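Local coordinates for protein HupZ (Streptococcus sp. 'group A', PDB 5ESC) that degrades heme in vitro and is a dimeric split-barrel protein related to the FMN-binding pyridoxamine 5'-phosphate oxidases, at residues R32-N45 against A88-M101. Numbering follows the deposited sequence. Where two conformers were deposited one is given.
Sequences RSMRLWDDKTFIYN and AYYEAAKKWAQGRM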
loop_
_atom_site.group_PDB
_atom_site.type_symbol
_atom_site.label_atom_id
_atom_site.label_comp_id
_atom_site.label_asym_id
_atom_site.label_seq_id
_atom_site.Cartn_x
_atom_site.Cartn_y
_atom_site.Cartn_z
ATOM N N ARG A 32 9.722 6.278 -2.457
ATOM C CA ARG A 32 10.037 6.619 -3.802
ATOM C C ARG A 32 11.439 6.173 -4.263
ATOM O O ARG A 32 11.689 6.208 -5.418
ATOM C CB ARG A 32 9.870 8.124 -4.034
ATOM C CG ARG A 32 10.734 8.969 -3.209
ATOM C CD ARG A 32 10.330 10.432 -3.501
ATOM N NE ARG A 32 11.367 11.333 -2.987
ATOM C CZ ARG A 32 12.445 11.754 -3.672
ATOM N NH1 ARG A 32 12.661 11.414 -4.960
ATOM N NH2 ARG A 32 13.314 12.553 -3.063
ATOM N N SER A 33 12.353 5.830 -3.359
ATOM C CA SER A 33 13.717 5.416 -3.751
ATOM C C SER A 33 13.781 3.880 -3.920
ATOM O O SER A 33 14.851 3.333 -4.115
ATOM C CB SER A 33 14.714 5.716 -2.675
ATOM O OG SER A 33 14.405 5.145 -1.401
ATOM N N MET A 34 12.644 3.191 -3.793
ATOM C CA MET A 34 12.657 1.717 -3.884
ATOM C C MET A 34 13.178 1.318 -5.287
ATOM O O MET A 34 12.664 1.837 -6.300
ATOM C CB MET A 34 11.312 1.162 -3.666
ATOM C CG MET A 34 11.283 -0.424 -3.592
ATOM S SD MET A 34 11.924 -1.123 -2.062
ATOM C CE MET A 34 10.731 -0.654 -0.813
ATOM N N ARG A 35 14.158 0.438 -5.391
ATOM C CA ARG A 35 14.726 0.060 -6.687
ATOM C C ARG A 35 15.358 -1.303 -6.652
ATOM O O ARG A 35 15.738 -1.759 -5.590
ATOM C CB ARG A 35 15.802 1.059 -7.036
ATOM C CG ARG A 35 16.909 1.270 -6.018
ATOM C CD ARG A 35 17.558 2.664 -6.203
ATOM N NE ARG A 35 18.720 2.877 -5.353
ATOM C CZ ARG A 35 18.723 3.312 -4.108
ATOM N NH1 ARG A 35 19.853 3.416 -3.452
ATOM N NH2 ARG A 35 17.600 3.667 -3.492
ATOM N N LEU A 36 15.600 -1.903 -7.780
ATOM C CA LEU A 36 16.142 -3.248 -7.813
ATOM C C LEU A 36 17.641 -3.222 -7.628
ATOM O O LEU A 36 18.347 -2.392 -8.206
ATOM C CB LEU A 36 15.807 -3.953 -9.152
ATOM C CG LEU A 36 14.460 -4.541 -9.397
ATOM C CD1 LEU A 36 14.245 -4.925 -10.883
ATOM C CD2 LEU A 36 14.001 -5.672 -8.468
ATOM N N TRP A 37 18.134 -4.169 -6.818
ATOM C CA TRP A 37 19.532 -4.453 -6.629
ATOM C C TRP A 37 19.933 -5.607 -7.544
ATOM O O TRP A 37 21.049 -5.624 -8.084
ATOM C CB TRP A 37 19.778 -4.899 -5.180
ATOM C CG TRP A 37 21.218 -5.155 -4.908
ATOM C CD1 TRP A 37 21.867 -6.382 -4.915
ATOM C CD2 TRP A 37 22.246 -4.175 -4.630
ATOM N NE1 TRP A 37 23.156 -6.207 -4.664
ATOM C CE2 TRP A 37 23.456 -4.892 -4.482
ATOM C CE3 TRP A 37 22.261 -2.794 -4.504
ATOM C CZ2 TRP A 37 24.663 -4.285 -4.176
ATOM C CZ3 TRP A 37 23.490 -2.158 -4.220
ATOM C CH2 TRP A 37 24.651 -2.899 -4.037
ATOM N N ASP A 38 19.104 -6.660 -7.559
ATOM C CA ASP A 38 19.327 -7.816 -8.431
ATOM C C ASP A 38 17.944 -8.404 -8.740
ATOM O O ASP A 38 16.922 -7.869 -8.274
ATOM C CB ASP A 38 20.343 -8.816 -7.886
ATOM C CG ASP A 38 19.954 -9.511 -6.596
ATOM O OD1 ASP A 38 18.778 -9.683 -6.268
ATOM O OD2 ASP A 38 20.860 -9.925 -5.883
ATOM N N ASP A 39 17.888 -9.539 -9.390
ATOM C CA ASP A 39 16.611 -10.153 -9.754
ATOM C C ASP A 39 15.827 -10.640 -8.530
ATOM O O ASP A 39 14.765 -11.179 -8.684
ATOM C CB ASP A 39 16.836 -11.364 -10.770
ATOM C CG ASP A 39 17.079 -10.908 -12.252
ATOM O OD1 ASP A 39 16.729 -9.762 -12.691
ATOM O OD2 ASP A 39 17.668 -11.720 -13.027
ATOM N N LYS A 40 16.381 -10.622 -7.322
ATOM C CA LYS A 40 15.534 -10.961 -6.157
ATOM C C LYS A 40 15.648 -10.022 -4.956
ATOM O O LYS A 40 15.205 -10.387 -3.870
ATOM C CB LYS A 40 15.729 -12.399 -5.654
ATOM C CG LYS A 40 17.121 -12.804 -5.532
ATOM C CD LYS A 40 17.346 -14.315 -5.550
ATOM C CE LYS A 40 16.351 -15.093 -6.339
ATOM N NZ LYS A 40 16.870 -16.513 -6.475
ATOM N N THR A 41 16.131 -8.806 -5.177
ATOM C CA THR A 41 16.441 -7.912 -4.058
ATOM C C THR A 41 16.074 -6.503 -4.456
ATOM O O THR A 41 16.443 -6.092 -5.527
ATOM C CB THR A 41 17.927 -7.986 -3.703
ATOM O OG1 THR A 41 18.317 -9.352 -3.673
ATOM C CG2 THR A 41 18.254 -7.297 -2.282
ATOM N N PHE A 42 15.385 -5.783 -3.592
ATOM C CA PHE A 42 15.179 -4.361 -3.763
ATOM C C PHE A 42 15.972 -3.693 -2.673
ATOM O O PHE A 42 16.261 -4.314 -1.616
ATOM C CB PHE A 42 13.732 -3.942 -3.514
ATOM C CG PHE A 42 12.748 -4.298 -4.573
ATOM C CD1 PHE A 42 12.416 -3.389 -5.596
ATOM C CD2 PHE A 42 12.089 -5.538 -4.547
ATOM C CE1 PHE A 42 11.479 -3.697 -6.525
ATOM C CE2 PHE A 42 11.151 -5.850 -5.519
ATOM C CZ PHE A 42 10.820 -4.924 -6.489
ATOM N N ILE A 43 16.335 -2.430 -2.850
ATOM C CA ILE A 43 16.869 -1.642 -1.784
ATOM C C ILE A 43 16.075 -0.342 -1.778
ATOM O O ILE A 43 15.492 0.011 -2.821
ATOM C CB ILE A 43 18.418 -1.376 -1.832
ATOM C CG1 ILE A 43 18.936 -0.730 -3.162
ATOM C CG2 ILE A 43 19.224 -2.685 -1.476
ATOM C CD1 ILE A 43 20.242 -0.050 -3.022
ATOM N N TYR A 44 16.084 0.374 -0.662
ATOM C CA TYR A 44 15.525 1.720 -0.601
ATOM C C TYR A 44 16.360 2.551 0.365
ATOM O O TYR A 44 17.008 1.994 1.227
ATOM C CB TYR A 44 14.007 1.749 -0.240
ATOM C CG TYR A 44 13.652 1.604 1.242
ATOM C CD1 TYR A 44 13.449 0.369 1.804
ATOM C CD2 TYR A 44 13.517 2.719 2.057
ATOM C CE1 TYR A 44 13.116 0.214 3.164
ATOM C CE2 TYR A 44 13.171 2.572 3.446
ATOM C CZ TYR A 44 12.979 1.308 3.965
ATOM O OH TYR A 44 12.628 1.073 5.269
ATOM N N ASN A 45 16.340 3.856 0.239
ATOM C CA ASN A 45 17.044 4.726 1.190
ATOM C C ASN A 45 16.126 5.078 2.391
ATOM O O ASN A 45 15.051 5.626 2.157
ATOM C CB ASN A 45 17.435 5.997 0.467
ATOM C CG ASN A 45 18.652 5.848 -0.327
ATOM O OD1 ASN A 45 18.776 4.897 -1.064
ATOM N ND2 ASN A 45 19.598 6.814 -0.208
ATOM N N ALA A 88 28.271 -2.575 1.958
ATOM C CA ALA A 88 28.115 -2.225 0.535
ATOM C C ALA A 88 26.769 -1.742 0.118
ATOM O O ALA A 88 26.678 -0.950 -0.808
ATOM C CB ALA A 88 28.514 -3.454 -0.303
ATOM N N TYR A 89 25.649 -2.270 0.729
ATOM C CA TYR A 89 24.382 -1.813 0.337
ATOM C C TYR A 89 24.240 -0.337 0.806
ATOM O O TYR A 89 23.739 0.526 0.084
ATOM C CB TYR A 89 23.285 -2.599 0.941
ATOM C CG TYR A 89 23.085 -3.977 0.414
ATOM C CD1 TYR A 89 22.705 -4.177 -0.885
ATOM C CD2 TYR A 89 23.212 -5.088 1.287
ATOM C CE1 TYR A 89 22.385 -5.519 -1.331
ATOM C CE2 TYR A 89 22.912 -6.390 0.858
ATOM C CZ TYR A 89 22.537 -6.591 -0.473
ATOM O OH TYR A 89 22.317 -7.911 -0.820
ATOM N N TYR A 90 24.616 -0.077 2.009
ATOM C CA TYR A 90 24.518 1.247 2.586
ATOM C C TYR A 90 25.366 2.268 1.825
ATOM O O TYR A 90 24.925 3.343 1.563
ATOM C CB TYR A 90 24.875 1.208 4.089
ATOM C CG TYR A 90 24.822 2.592 4.675
ATOM C CD1 TYR A 90 23.604 3.200 4.868
ATOM C CD2 TYR A 90 25.983 3.331 4.888
ATOM C CE1 TYR A 90 23.499 4.490 5.377
ATOM C CE2 TYR A 90 25.893 4.631 5.420
ATOM C CZ TYR A 90 24.628 5.214 5.583
ATOM O OH TYR A 90 24.448 6.476 6.064
ATOM N N GLU A 91 26.617 1.927 1.517
ATOM C CA GLU A 91 27.489 2.822 0.731
ATOM C C GLU A 91 26.939 3.121 -0.659
ATOM O O GLU A 91 26.953 4.276 -1.102
ATOM C CB GLU A 91 28.956 2.286 0.675
ATOM C CG GLU A 91 29.628 2.190 2.040
ATOM C CD GLU A 91 29.765 3.537 2.765
ATOM O OE1 GLU A 91 30.185 4.516 2.074
ATOM O OE2 GLU A 91 29.434 3.649 4.007
ATOM N N ALA A 92 26.305 2.110 -1.312
ATOM C CA ALA A 92 25.580 2.367 -2.542
ATOM C C ALA A 92 24.413 3.372 -2.330
ATOM O O ALA A 92 24.185 4.251 -3.182
ATOM C CB ALA A 92 25.015 1.101 -3.178
ATOM N N ALA A 93 23.608 3.173 -1.262
ATOM C CA ALA A 93 22.495 4.017 -0.981
ATOM C C ALA A 93 22.944 5.514 -0.806
ATOM O O ALA A 93 22.277 6.496 -1.262
ATOM C CB ALA A 93 21.763 3.529 0.261
ATOM N N LYS A 94 24.063 5.648 -0.128
ATOM C CA LYS A 94 24.627 6.981 0.162
ATOM C C LYS A 94 25.029 7.744 -1.120
ATOM O O LYS A 94 24.746 8.894 -1.479
ATOM C CB LYS A 94 25.890 6.787 0.957
ATOM C CG LYS A 94 25.663 6.682 2.415
ATOM C CD LYS A 94 26.865 7.261 3.163
ATOM C CE LYS A 94 27.727 6.165 3.646
ATOM N NZ LYS A 94 29.201 6.235 3.490
ATOM N N LYS A 95 25.666 6.930 -1.902
ATOM C CA LYS A 95 26.109 7.371 -3.191
ATOM C C LYS A 95 24.973 7.758 -4.132
ATOM O O LYS A 95 24.951 8.857 -4.675
ATOM C CB LYS A 95 26.910 6.270 -3.874
ATOM C CG LYS A 95 27.478 6.624 -5.250
ATOM C CD LYS A 95 28.478 7.826 -5.114
ATOM C CE LYS A 95 29.296 8.185 -6.399
ATOM N NZ LYS A 95 30.054 9.466 -6.274
ATOM N N TRP A 96 23.973 6.869 -4.232
ATOM C CA TRP A 96 22.748 7.143 -4.938
ATOM C C TRP A 96 22.015 8.396 -4.496
ATOM O O TRP A 96 21.379 9.089 -5.305
ATOM C CB TRP A 96 21.807 5.935 -4.833
ATOM C CG TRP A 96 20.643 5.967 -5.618
ATOM C CD1 TRP A 96 20.485 5.437 -6.869
ATOM C CD2 TRP A 96 19.357 6.520 -5.255
ATOM N NE1 TRP A 96 19.214 5.644 -7.310
ATOM C CE2 TRP A 96 18.497 6.315 -6.350
ATOM C CE3 TRP A 96 18.862 7.172 -4.115
ATOM C CZ2 TRP A 96 17.131 6.708 -6.324
ATOM C CZ3 TRP A 96 17.556 7.601 -4.103
ATOM C CH2 TRP A 96 16.695 7.386 -5.210
ATOM N N ALA A 97 22.067 8.697 -3.211
ATOM C CA ALA A 97 21.341 9.835 -2.657
ATOM C C ALA A 97 21.877 11.220 -3.142
ATOM O O ALA A 97 21.168 12.219 -3.124
ATOM C CB ALA A 97 21.400 9.774 -1.163
ATOM N N GLN A 98 23.114 11.227 -3.566
ATOM C CA GLN A 98 23.832 12.473 -3.900
ATOM C C GLN A 98 23.236 13.120 -5.135
ATOM O O GLN A 98 23.186 12.478 -6.199
ATOM C CB GLN A 98 25.276 12.132 -4.149
ATOM C CG GLN A 98 26.027 11.865 -2.852
ATOM C CD GLN A 98 27.442 11.410 -3.085
ATOM O OE1 GLN A 98 27.915 11.372 -4.213
ATOM N NE2 GLN A 98 28.114 11.033 -2.024
ATOM N N GLY A 99 22.681 14.316 -4.976
ATOM C CA GLY A 99 21.958 14.987 -6.032
ATOM C C GLY A 99 20.484 14.652 -5.997
ATOM O O GLY A 99 19.720 15.174 -6.809
ATOM N N ARG A 100 20.036 13.782 -5.078
ATOM C CA ARG A 100 18.624 13.394 -5.059
ATOM C C ARG A 100 17.959 13.715 -3.747
ATOM O O ARG A 100 16.850 14.222 -3.759
ATOM C CB ARG A 100 18.399 11.892 -5.370
ATOM C CG ARG A 100 18.768 11.363 -6.742
ATOM C CD ARG A 100 18.305 9.898 -6.926
ATOM N NE ARG A 100 18.530 9.385 -8.281
ATOM C CZ ARG A 100 19.700 8.991 -8.787
ATOM N NH1 ARG A 100 20.810 8.996 -8.061
ATOM N NH2 ARG A 100 19.773 8.563 -10.043
ATOM N N MET A 101 18.561 13.374 -2.610
ATOM C CA MET A 101 17.924 13.621 -1.305
ATOM C C MET A 101 19.012 13.749 -0.269
ATOM O O MET A 101 20.169 13.739 -0.619
ATOM C CB MET A 101 16.917 12.475 -1.021
ATOM C CG MET A 101 17.481 11.089 -1.301
ATOM S SD MET A 101 16.335 9.734 -0.903
ATOM C CE MET A 101 15.073 9.949 -2.143
#
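The guanidinium of Arg35 lies flat on the indole of Trp96: their planes differ by 11°, and Arg35 CZ stands 3.6 Å from the centroid of the five-membered ring of Trp96, close to its normal, which meets the criteria for a stacked cation-pi pair. Ile43 CG1 covers the other guanidinium face, and Arg100 CD packs over the opposite face of the indole, making Trp96 the filling between two arginines. A second aromatic unit sits nearer the start of the helix. There the edge of Tyr89 is directed at the face of Trp37 in a T-shaped pair, the six-membered ring of Trp37 and the Tyr89 ring having centroids 4.7 Å apart and planes at 64°, while Ala92 CB touches the Trp37 rim at CZ3 (3.7 Å). CG of Trp37 is anti to the backbone N (chi1 -178°), which carries the indole out to the helix.

Asn45 ties the strand to the helix through ND2, while OD1 holds Arg35 in place. Asn45 ND2 donates to Ala93 O at 2.9 Å in a nearly straight bond, approaching from above the carbonyl plane, whereas Ala97 N, the helical donor, reaches the same oxygen from the other face. Asn45 OD1 receives Arg35 NH1 and NH2, each at 3.0 Å and near the guanidinium plane; NH2 also donates to Ser33 O. These in-plane bonds fix the rotation of the guanidinium and leave its face for Trp96. At the far end Met101 CE rests over a face of the Arg32 guanidinium, 3.3 Å from NH2.

Helix 88-97 thus packs on the strand 35-38 and 41-46 hairpin of the split barrel, with Ile109 of strand 106-117 touching Ile43 and Tyr89. Hydrogen bonds at the Arg35 edge and pi electrons at its face would together stabilise its positive charge.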